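Local coordinates for protein beta-glucoside phosphorylase BglX (PDB 5VQE) that probably cleaves beta-glucosides using phosphate as the attacking group, acting as a beta-glucoside phosphorylase of glycoside hydrolase family 3, at residues G115-D120 against K553-P558; G136-V141 against H370-I375; T410-L415 against G442-W447. All coordinates share one frame; numbering follows the deposited sequence.

Contact 1 of 3, residues G115-D120 against K553-P558; sequences GVAATD and KSPVDP
Lys553 meets Ala118 through its backbone and not through its charge. Its N donates to Ala118 O over 3.1 Å in an almost straight bond, 173° at the hydrogen, with the donor tilted 18° from the carbonyl plane. The acceptor lies in the last turn of helix 113-119, where carbonyl groups run out of amides further along the helix and a passing chain can supply one. The other end of the same residue is held as well: Lys553 O takes a CA-H...O contact from Ala118 CA at 3.3 Å, and one water donates both to Lys553 O (2.8 Å) and to Ala117 O (3.0 Å), bridging two acceptors that cannot bond to each other. With CG anti to the backbone N (chi1 173°) and the chain extended beyond it, the lysine runs past Asp120, but NZ stops 4.5 Å from Asp120 OD2, too far for a salt bridge. Any attraction between the two charges is likely to be weak, the more so as Asp120 OD1 already forms salt bridges with Arg171 and Arg174.

After Ser554, whose side chain turns from the helix, Pro555 brings the chain back. Its ring lies against the helix end: Pro555 CB rests on Ala117 CB at 3.8 Å, and Pro555 CD faces Ala118 CB at 4.1 Å. The two small alanine side chains let the puckered ring settle close to the helix backbone. From Val556 onward the segment departs, and Pro558 reaches Val395.

The helix end is thus flanked by several elements. Helix 122-138 covers Val116, helix 378-391 covers Thr119, and strand 393-397 touches both Ala118 and Ser554, placing the C-terminal tail where the family 3 N-terminal domain meets the six-stranded mixed sheet.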
loop_
_atom_site.group_PDB
_atom_site.type_symbol
_atom_site.label_atom_id
_atom_site.label_comp_id
_atom_site.label_asym_id
_atom_site.label_seq_id
_atom_site.Cartn_x
_atom_site.Cartn_y
_atom_site.Cartn_z
ATOM N N GLY A 115 -0.491 -11.009 -4.327
ATOM C CA GLY A 115 -0.651 -11.753 -5.566
ATOM C C GLY A 115 0.660 -11.886 -6.315
ATOM O O GLY A 115 1.005 -12.961 -6.806
ATOM N N VAL A 116 1.406 -10.790 -6.415
ATOM C CA VAL A 116 2.760 -10.843 -6.956
ATOM C C VAL A 116 3.609 -11.849 -6.190
ATOM O O VAL A 116 4.371 -12.622 -6.783
ATOM C CB VAL A 116 3.381 -9.439 -6.917
ATOM C CG1 VAL A 116 4.891 -9.496 -7.202
ATOM C CG2 VAL A 116 2.660 -8.538 -7.908
ATOM N N ALA A 117 3.518 -11.834 -4.856
ATOM C CA ALA A 117 4.327 -12.747 -4.054
ATOM C C ALA A 117 3.962 -14.199 -4.325
ATOM O O ALA A 117 4.831 -15.079 -4.283
ATOM C CB ALA A 117 4.153 -12.442 -2.568
ATOM N N ALA A 118 2.680 -14.469 -4.586
ATOM C CA ALA A 118 2.243 -15.833 -4.868
ATOM C C ALA A 118 2.847 -16.381 -6.158
ATOM O O ALA A 118 2.962 -17.605 -6.309
ATOM C CB ALA A 118 0.720 -15.884 -4.934
ATOM N N THR A 119 3.228 -15.515 -7.105
ATOM C CA THR A 119 3.962 -16.006 -8.271
ATOM C C THR A 119 5.329 -16.551 -7.879
ATOM O O THR A 119 5.902 -17.360 -8.619
ATOM C CB THR A 119 4.163 -14.915 -9.337
ATOM O OG1 THR A 119 5.198 -14.005 -8.930
ATOM C CG2 THR A 119 2.875 -14.137 -9.621
ATOM N N ASP A 120 5.851 -16.124 -6.728
ATOM C CA ASP A 120 7.208 -16.443 -6.267
ATOM C C ASP A 120 8.260 -16.155 -7.335
ATOM O O ASP A 120 9.310 -16.795 -7.382
ATOM C CB ASP A 120 7.317 -17.890 -5.788
ATOM C CG ASP A 120 8.463 -18.089 -4.808
ATOM O OD1 ASP A 120 8.840 -17.114 -4.116
ATOM O OD2 ASP A 120 8.997 -19.213 -4.731
ATOM N N LYS A 553 1.654 -20.229 -5.454
ATOM C CA LYS A 553 2.127 -20.809 -4.203
ATOM C C LYS A 553 1.833 -19.824 -3.080
ATOM O O LYS A 553 2.271 -18.670 -3.133
ATOM C CB LYS A 553 3.624 -21.115 -4.273
ATOM C CG LYS A 553 4.231 -21.565 -2.949
ATOM C CD LYS A 553 5.735 -21.718 -3.053
ATOM C CE LYS A 553 6.349 -21.992 -1.695
ATOM N NZ LYS A 553 7.773 -22.420 -1.806
ATOM N N SER A 554 1.097 -20.279 -2.072
ATOM C CA SER A 554 0.708 -19.418 -0.965
ATOM C C SER A 554 1.938 -18.742 -0.353
ATOM O O SER A 554 2.853 -19.442 0.097
ATOM C CB SER A 554 -0.018 -20.243 0.092
ATOM O OG SER A 554 -1.246 -20.722 -0.410
ATOM N N PRO A 555 2.002 -17.409 -0.322
ATOM C CA PRO A 555 3.113 -16.712 0.351
ATOM C C PRO A 555 2.885 -16.479 1.835
ATOM O O PRO A 555 3.637 -15.720 2.457
ATOM C CB PRO A 555 3.152 -15.376 -0.399
ATOM C CG PRO A 555 1.711 -15.099 -0.690
ATOM C CD PRO A 555 1.049 -16.452 -0.916
ATOM N N VAL A 556 1.866 -17.151 2.367
ATOM C CA VAL A 556 1.356 -16.990 3.716
ATOM C C VAL A 556 0.731 -18.338 4.073
ATOM O O VAL A 556 0.489 -19.167 3.195
ATOM C CB VAL A 556 0.344 -15.819 3.706
ATOM C CG1 VAL A 556 -0.988 -16.219 4.237
ATOM C CG2 VAL A 556 0.920 -14.587 4.377
ATOM N N ASP A 557 0.499 -18.579 5.365
ATOM C CA ASP A 557 -0.236 -19.781 5.765
ATOM C C ASP A 557 -1.730 -19.500 5.677
ATOM O O ASP A 557 -2.277 -18.826 6.557
ATOM C CB ASP A 557 0.115 -20.218 7.189
ATOM C CG ASP A 557 -0.698 -21.425 7.649
ATOM O OD1 ASP A 557 -1.253 -22.148 6.789
ATOM O OD2 ASP A 557 -0.794 -21.646 8.878
ATOM N N PRO A 558 -2.430 -19.995 4.649
ATOM C CA PRO A 558 -3.851 -19.638 4.504
ATOM C C PRO A 558 -4.734 -20.238 5.573
ATOM O O PRO A 558 -5.870 -19.773 5.750
ATOM C CB PRO A 558 -4.213 -20.171 3.111
ATOM C CG PRO A 558 -3.237 -21.253 2.853
ATOM C CD PRO A 558 -1.974 -20.894 3.577
HETATM O O HOH W 1 4.961 -17.765 -2.885
#

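Contact 2 of 3, residues G136-V141 against H370-I375; sequences GSAVGV and HAMERI
Val139 and Met372 cross at about a right angle, Val139 CG1 lying 3.8 Å from Met372 SD. The methionine chain is bent at chi2 and chi3, which turns the sulfur toward the helix end, 3.7 Å from Ala138 O. Ile375 crosses the same valine, again nearly perpendicular, and its CD1 reaches Val139 CG1 at 3.9 Å, making this one branch the meeting point of both side chains. The valine lies at the end of helix 122-138, which closes in a Schellman motif: Val141 N bonds back to Gly136 O and Gly140 N to Ser137 O, with Gly140 at positive phi; Val139 N reaches Gly136 O as well, from the opposite face of its plane. Ala138 CB points into the other segment, with Ala371 O and Arg374 NH1 each 3.6 Å from it and Ala371 CB at 4.1 Å. Arg374 leaves the backbone with CG anti to the carbonyl carbon (chi1 -55°) and bends at chi3, bringing its guanidinium beside Ala138; Ala371 O lies over one face of it, off centre. NH1 donates a hydrogen bond to Ser134 O, one turn back in the helix. Helix 69-82 lies alongside, Ala69 touching Val139 and Ile375, and Arg73 touching Met372.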
loop_
_atom_site.group_PDB
_atom_site.type_symbol
_atom_site.label_atom_id
_atom_site.label_comp_id
_atom_site.label_asym_id
_atom_site.label_seq_id
_atom_site.Cartn_x
_atom_site.Cartn_y
_atom_site.Cartn_z
ATOM N N GLY A 136 3.081 6.457 -13.279
ATOM C CA GLY A 136 3.182 7.617 -12.409
ATOM C C GLY A 136 4.040 8.721 -13.000
ATOM O O GLY A 136 3.659 9.891 -12.988
ATOM N N SER A 137 5.215 8.365 -13.524
ATOM C CA SER A 137 6.122 9.398 -14.019
ATOM C C SER A 137 5.552 10.107 -15.239
ATOM O O SER A 137 5.881 11.272 -15.482
ATOM C CB SER A 137 7.502 8.811 -14.342
ATOM O OG SER A 137 7.462 7.828 -15.367
ATOM N N ALA A 138 4.691 9.434 -16.007
ATOM C CA ALA A 138 4.074 10.078 -17.163
ATOM C C ALA A 138 3.276 11.313 -16.768
ATOM O O ALA A 138 3.160 12.259 -17.558
ATOM C CB ALA A 138 3.166 9.091 -17.891
ATOM N N VAL A 139 2.698 11.317 -15.568
ATOM C CA VAL A 139 1.874 12.431 -15.131
ATOM C C VAL A 139 2.593 13.331 -14.142
ATOM O O VAL A 139 1.983 14.275 -13.624
ATOM C CB VAL A 139 0.539 11.932 -14.535
ATOM C CG1 VAL A 139 -0.165 10.997 -15.504
ATOM C CG2 VAL A 139 0.740 11.255 -13.187
ATOM N N GLY A 140 3.864 13.058 -13.843
ATOM C CA GLY A 140 4.657 13.941 -13.009
ATOM C C GLY A 140 5.014 13.405 -11.640
ATOM O O GLY A 140 5.749 14.079 -10.910
ATOM N N VAL A 141 4.526 12.226 -11.259
ATOM C CA VAL A 141 4.889 11.642 -9.977
ATOM C C VAL A 141 6.369 11.288 -9.988
ATOM O O VAL A 141 6.871 10.662 -10.935
ATOM C CB VAL A 141 4.020 10.409 -9.683
ATOM C CG1 VAL A 141 4.514 9.682 -8.435
ATOM C CG2 VAL A 141 2.575 10.811 -9.513
ATOM N N HIS A 370 3.477 12.281 -25.294
ATOM C CA HIS A 370 3.725 10.919 -25.755
ATOM C C HIS A 370 3.845 9.927 -24.598
ATOM O O HIS A 370 3.482 8.753 -24.741
ATOM C CB HIS A 370 5.003 10.943 -26.602
ATOM C CG HIS A 370 5.373 9.631 -27.217
ATOM N ND1 HIS A 370 4.511 8.558 -27.282
ATOM C CD2 HIS A 370 6.521 9.229 -27.813
ATOM C CE1 HIS A 370 5.114 7.548 -27.886
ATOM N NE2 HIS A 370 6.334 7.930 -28.220
ATOM N N ALA A 371 4.346 10.379 -23.444
ATOM C CA ALA A 371 4.544 9.476 -22.313
ATOM C C ALA A 371 3.225 8.924 -21.792
ATOM O O ALA A 371 3.190 7.819 -21.238
ATOM C CB ALA A 371 5.295 10.199 -21.194
ATOM N N MET A 372 2.134 9.673 -21.954
ATOM C CA MET A 372 0.835 9.227 -21.465
ATOM C C MET A 372 0.380 7.939 -22.130
ATOM O O MET A 372 -0.464 7.232 -21.566
ATOM C CB MET A 372 -0.217 10.311 -21.698
ATOM C CG MET A 372 0.087 11.629 -21.023
ATOM S SD MET A 372 -0.095 11.517 -19.246
ATOM C CE MET A 372 -1.872 11.659 -19.096
ATOM N N GLU A 373 0.905 7.625 -23.316
ATOM C CA GLU A 373 0.520 6.400 -24.007
ATOM C C GLU A 373 0.980 5.149 -23.278
ATOM O O GLU A 373 0.506 4.058 -23.602
ATOM C CB GLU A 373 1.079 6.397 -25.434
ATOM C CG GLU A 373 0.498 7.502 -26.311
ATOM C CD GLU A 373 1.050 7.498 -27.726
ATOM O OE1 GLU A 373 1.431 6.415 -28.227
ATOM O OE2 GLU A 373 1.104 8.584 -28.340
ATOM N N ARG A 374 1.888 5.275 -22.310
ATOM C CA ARG A 374 2.287 4.123 -21.511
ATOM C C ARG A 374 1.186 3.678 -20.566
ATOM O O ARG A 374 1.195 2.523 -20.123
ATOM C CB ARG A 374 3.540 4.443 -20.694
ATOM C CG ARG A 374 4.707 4.941 -21.510
ATOM C CD ARG A 374 5.987 4.905 -20.707
ATOM N NE ARG A 374 5.990 5.809 -19.555
ATOM C CZ ARG A 374 6.548 7.018 -19.525
ATOM N NH1 ARG A 374 6.511 7.739 -18.404
ATOM N NH2 ARG A 374 7.164 7.506 -20.592
ATOM N N ILE A 375 0.266 4.575 -20.220
ATOM C CA ILE A 375 -0.772 4.252 -19.251
ATOM C C ILE A 375 -1.801 3.346 -19.910
ATOM O O ILE A 375 -2.305 3.646 -21.000
ATOM C CB ILE A 375 -1.417 5.534 -18.707
ATOM C CG1 ILE A 375 -0.338 6.449 -18.116
ATOM C CG2 ILE A 375 -2.450 5.190 -17.654
ATOM C CD1 ILE A 375 -0.839 7.806 -17.641
#

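Contact 3 of 3, residues T410-L415 against G442-W447; sequences TKRIIL and GFIVHW
Ile413 O is gripped by two donors, His446 N at 3.0 Å and a water at 2.9 Å, with a CA-H...O contact from Val445 CA in addition. The water also bonds His446 ND1 in the plane of the imidazole, tying the ring to the backbone. This belongs to a beta-alpha-beta unit, in which strand 412-419, helix 429-441 and strand 444-447 follow one another; at one margin of the mixed sheet the segments 412-415 and 444-447 run parallel, with axes 27° apart. The ladder is completed by Ile413 N to Ile444 O (2.7 Å), Ile444 N to Lys411 O and Leu415 N to His446 O.

The aromatic ring of Phe443 closes the start of the pair. Phe443 carries CG anti to its carbonyl carbon, which sets the ring beside Thr410 and Ile413. Ile413 CD1 sits over its face, 3.8 Å from the centroid and 29° off the normal, a CH-pi contact, while Thr410 O meets the ring edge near its plane, 3.0 Å from Phe443 CD1. That oxygen is buried and has no hydrogen-bond partner. With an alanine in place of Phe443, Ile413 CD1 would probably lose the ring face it rests on and a gap open beside Leu438 of the crossover helix.

On the sheet face of Arg412, Ile444 and His446, Ile444 CG2 lies over the guanidinium, whose NE is held by Asp466 O. Guanidinium and imidazole planes are 32° apart, with Arg412 NH2 3.6 Å from His446 CE1. On the other face Leu415 and Trp447 run side by side, Leu415 CD2 touching Trp447 CZ3 at 3.5 Å.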
loop_
_atom_site.group_PDB
_atom_site.type_symbol
_atom_site.label_atom_id
_atom_site.label_comp_id
_atom_site.label_asym_id
_atom_site.label_seq_id
_atom_site.Cartn_x
_atom_site.Cartn_y
_atom_site.Cartn_z
ATOM N N THR A 410 -22.254 -29.743 -13.497
ATOM C CA THR A 410 -23.010 -28.852 -12.608
ATOM C C THR A 410 -23.592 -27.710 -13.451
ATOM O O THR A 410 -22.983 -26.647 -13.594
ATOM C CB THR A 410 -22.135 -28.319 -11.477
ATOM O OG1 THR A 410 -21.021 -27.596 -12.015
ATOM C CG2 THR A 410 -21.617 -29.454 -10.590
ATOM N N LYS A 411 -24.804 -27.922 -13.972
ATOM C CA LYS A 411 -25.396 -26.940 -14.879
ATOM C C LYS A 411 -25.818 -25.673 -14.140
ATOM O O LYS A 411 -25.548 -24.558 -14.601
ATOM C CB LYS A 411 -26.591 -27.555 -15.614
ATOM C CG LYS A 411 -27.315 -26.609 -16.570
ATOM C CD LYS A 411 -26.458 -26.187 -17.769
ATOM C CE LYS A 411 -25.943 -27.384 -18.551
ATOM N NZ LYS A 411 -26.977 -28.454 -18.733
ATOM N N ARG A 412 -26.501 -25.816 -13.005
ATOM C CA ARG A 412 -27.123 -24.681 -12.333
ATOM C C ARG A 412 -26.251 -24.219 -11.168
ATOM O O ARG A 412 -25.944 -24.999 -10.262
ATOM C CB ARG A 412 -28.528 -25.045 -11.861
ATOM C CG ARG A 412 -29.469 -25.406 -13.006
ATOM C CD ARG A 412 -30.894 -25.619 -12.515
ATOM N NE ARG A 412 -31.457 -24.387 -11.971
ATOM C CZ ARG A 412 -32.088 -23.461 -12.686
ATOM N NH1 ARG A 412 -32.259 -23.615 -13.995
ATOM N NH2 ARG A 412 -32.543 -22.371 -12.086
ATOM N N ILE A 413 -25.863 -22.949 -11.197
ATOM C CA ILE A 413 -24.942 -22.373 -10.227
ATOM C C ILE A 413 -25.638 -21.212 -9.531
ATOM O O ILE A 413 -26.286 -20.384 -10.180
ATOM C CB ILE A 413 -23.636 -21.894 -10.899
ATOM C CG1 ILE A 413 -22.830 -23.088 -11.408
ATOM C CG2 ILE A 413 -22.799 -21.059 -9.922
ATOM C CD1 ILE A 413 -21.611 -22.700 -12.223
ATOM N N ILE A 414 -25.496 -21.151 -8.212
ATOM C CA ILE A 414 -25.869 -19.973 -7.441
ATOM C C ILE A 414 -24.583 -19.254 -7.079
ATOM O O ILE A 414 -23.694 -19.841 -6.448
ATOM C CB ILE A 414 -26.674 -20.335 -6.182
ATOM C CG1 ILE A 414 -28.069 -20.839 -6.562
ATOM C CG2 ILE A 414 -26.809 -19.117 -5.277
ATOM C CD1 ILE A 414 -28.893 -21.346 -5.359
ATOM N N LEU A 415 -24.485 -17.987 -7.469
ATOM C CA LEU A 415 -23.297 -17.177 -7.238
ATOM C C LEU A 415 -23.568 -16.254 -6.059
ATOM O O LEU A 415 -24.545 -15.499 -6.072
ATOM C CB LEU A 415 -22.932 -16.366 -8.480
ATOM C CG LEU A 415 -21.656 -15.515 -8.428
ATOM C CD1 LEU A 415 -20.443 -16.372 -8.121
ATOM C CD2 LEU A 415 -21.463 -14.772 -9.751
ATOM N N GLY A 442 -21.534 -21.926 -20.690
ATOM C CA GLY A 442 -22.684 -22.812 -20.724
ATOM C C GLY A 442 -23.345 -23.053 -19.383
ATOM O O GLY A 442 -24.294 -23.841 -19.314
ATOM N N PHE A 443 -22.882 -22.418 -18.312
ATOM C CA PHE A 443 -23.555 -22.555 -17.028
ATOM C C PHE A 443 -24.773 -21.640 -16.954
ATOM O O PHE A 443 -24.806 -20.554 -17.545
ATOM C CB PHE A 443 -22.606 -22.221 -15.874
ATOM C CG PHE A 443 -21.453 -23.175 -15.732
ATOM C CD1 PHE A 443 -21.638 -24.431 -15.184
ATOM C CD2 PHE A 443 -20.180 -22.810 -16.135
ATOM C CE1 PHE A 443 -20.577 -25.304 -15.048
ATOM C CE2 PHE A 443 -19.117 -23.685 -15.999
ATOM C CZ PHE A 443 -19.315 -24.924 -15.455
ATOM N N ILE A 444 -25.783 -22.091 -16.215
ATOM C CA ILE A 444 -26.875 -21.229 -15.787
ATOM C C ILE A 444 -26.521 -20.708 -14.402
ATOM O O ILE A 444 -26.225 -21.493 -13.495
ATOM C CB ILE A 444 -28.212 -21.986 -15.784
ATOM C CG1 ILE A 444 -28.605 -22.332 -17.223
ATOM C CG2 ILE A 444 -29.295 -21.161 -15.107
ATOM C CD1 ILE A 444 -29.803 -23.232 -17.333
ATOM N N VAL A 445 -26.517 -19.387 -14.246
ATOM C CA VAL A 445 -25.996 -18.748 -13.042
ATOM C C VAL A 445 -26.991 -17.707 -12.559
ATOM O O VAL A 445 -27.285 -16.746 -13.281
ATOM C CB VAL A 445 -24.627 -18.094 -13.284
ATOM C CG1 VAL A 445 -24.022 -17.619 -11.950
ATOM C CG2 VAL A 445 -23.688 -19.063 -13.970
ATOM N N HIS A 446 -27.490 -17.885 -11.335
ATOM C CA HIS A 446 -28.301 -16.884 -10.661
ATOM C C HIS A 446 -27.560 -16.360 -9.439
ATOM O O HIS A 446 -26.782 -17.081 -8.808
ATOM C CB HIS A 446 -29.650 -17.449 -10.199
ATOM C CG HIS A 446 -30.574 -17.818 -11.313
ATOM N ND1 HIS A 446 -30.501 -19.027 -11.970
ATOM C CD2 HIS A 446 -31.600 -17.142 -11.881
ATOM C CE1 HIS A 446 -31.442 -19.078 -12.897
ATOM N NE2 HIS A 446 -32.121 -17.947 -12.864
ATOM N N TRP A 447 -27.805 -15.097 -9.115
ATOM C CA TRP A 447 -27.326 -14.550 -7.856
ATOM C C TRP A 447 -28.108 -15.158 -6.694
ATOM O O TRP A 447 -29.281 -15.514 -6.831
ATOM C CB TRP A 447 -27.497 -13.035 -7.809
ATOM C CG TRP A 447 -26.791 -12.212 -8.863
ATOM C CD1 TRP A 447 -27.380 -11.533 -9.892
ATOM C CD2 TRP A 447 -25.388 -11.927 -8.949
ATOM N NE1 TRP A 447 -26.429 -10.859 -10.623
ATOM C CE2 TRP A 447 -25.200 -11.084 -10.065
ATOM C CE3 TRP A 447 -24.273 -12.313 -8.203
ATOM C CZ2 TRP A 447 -23.946 -10.624 -10.450
ATOM C CZ3 TRP A 447 -23.025 -11.852 -8.589
ATOM C CH2 TRP A 447 -22.873 -11.019 -9.702
HETATM O O HOH W 2 -28.794 -21.179 -11.378
#

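From the N terminus the chain first meets contact 1 on helix 113-119 and moves directly into helix 122-138, whose end opens contact 2. That contact closes at 370-375, tying the helix end to the connection between helix 340-356 and helix 378-391. Contact 3 then opens and closes within one beta-alpha-beta unit of the mixed sheet. Only at 553-558 does contact 1 close, joining helix 113-119 of the family 3 N-terminal domain to the C-terminal tail, so its long loop encloses the other two, which stand in series and do not cross. The centres of contacts 1 and 2 are about 30 Å apart, as are those of contacts 1 and 3; the centres of contacts 2 and 3 are about 42 Å apart.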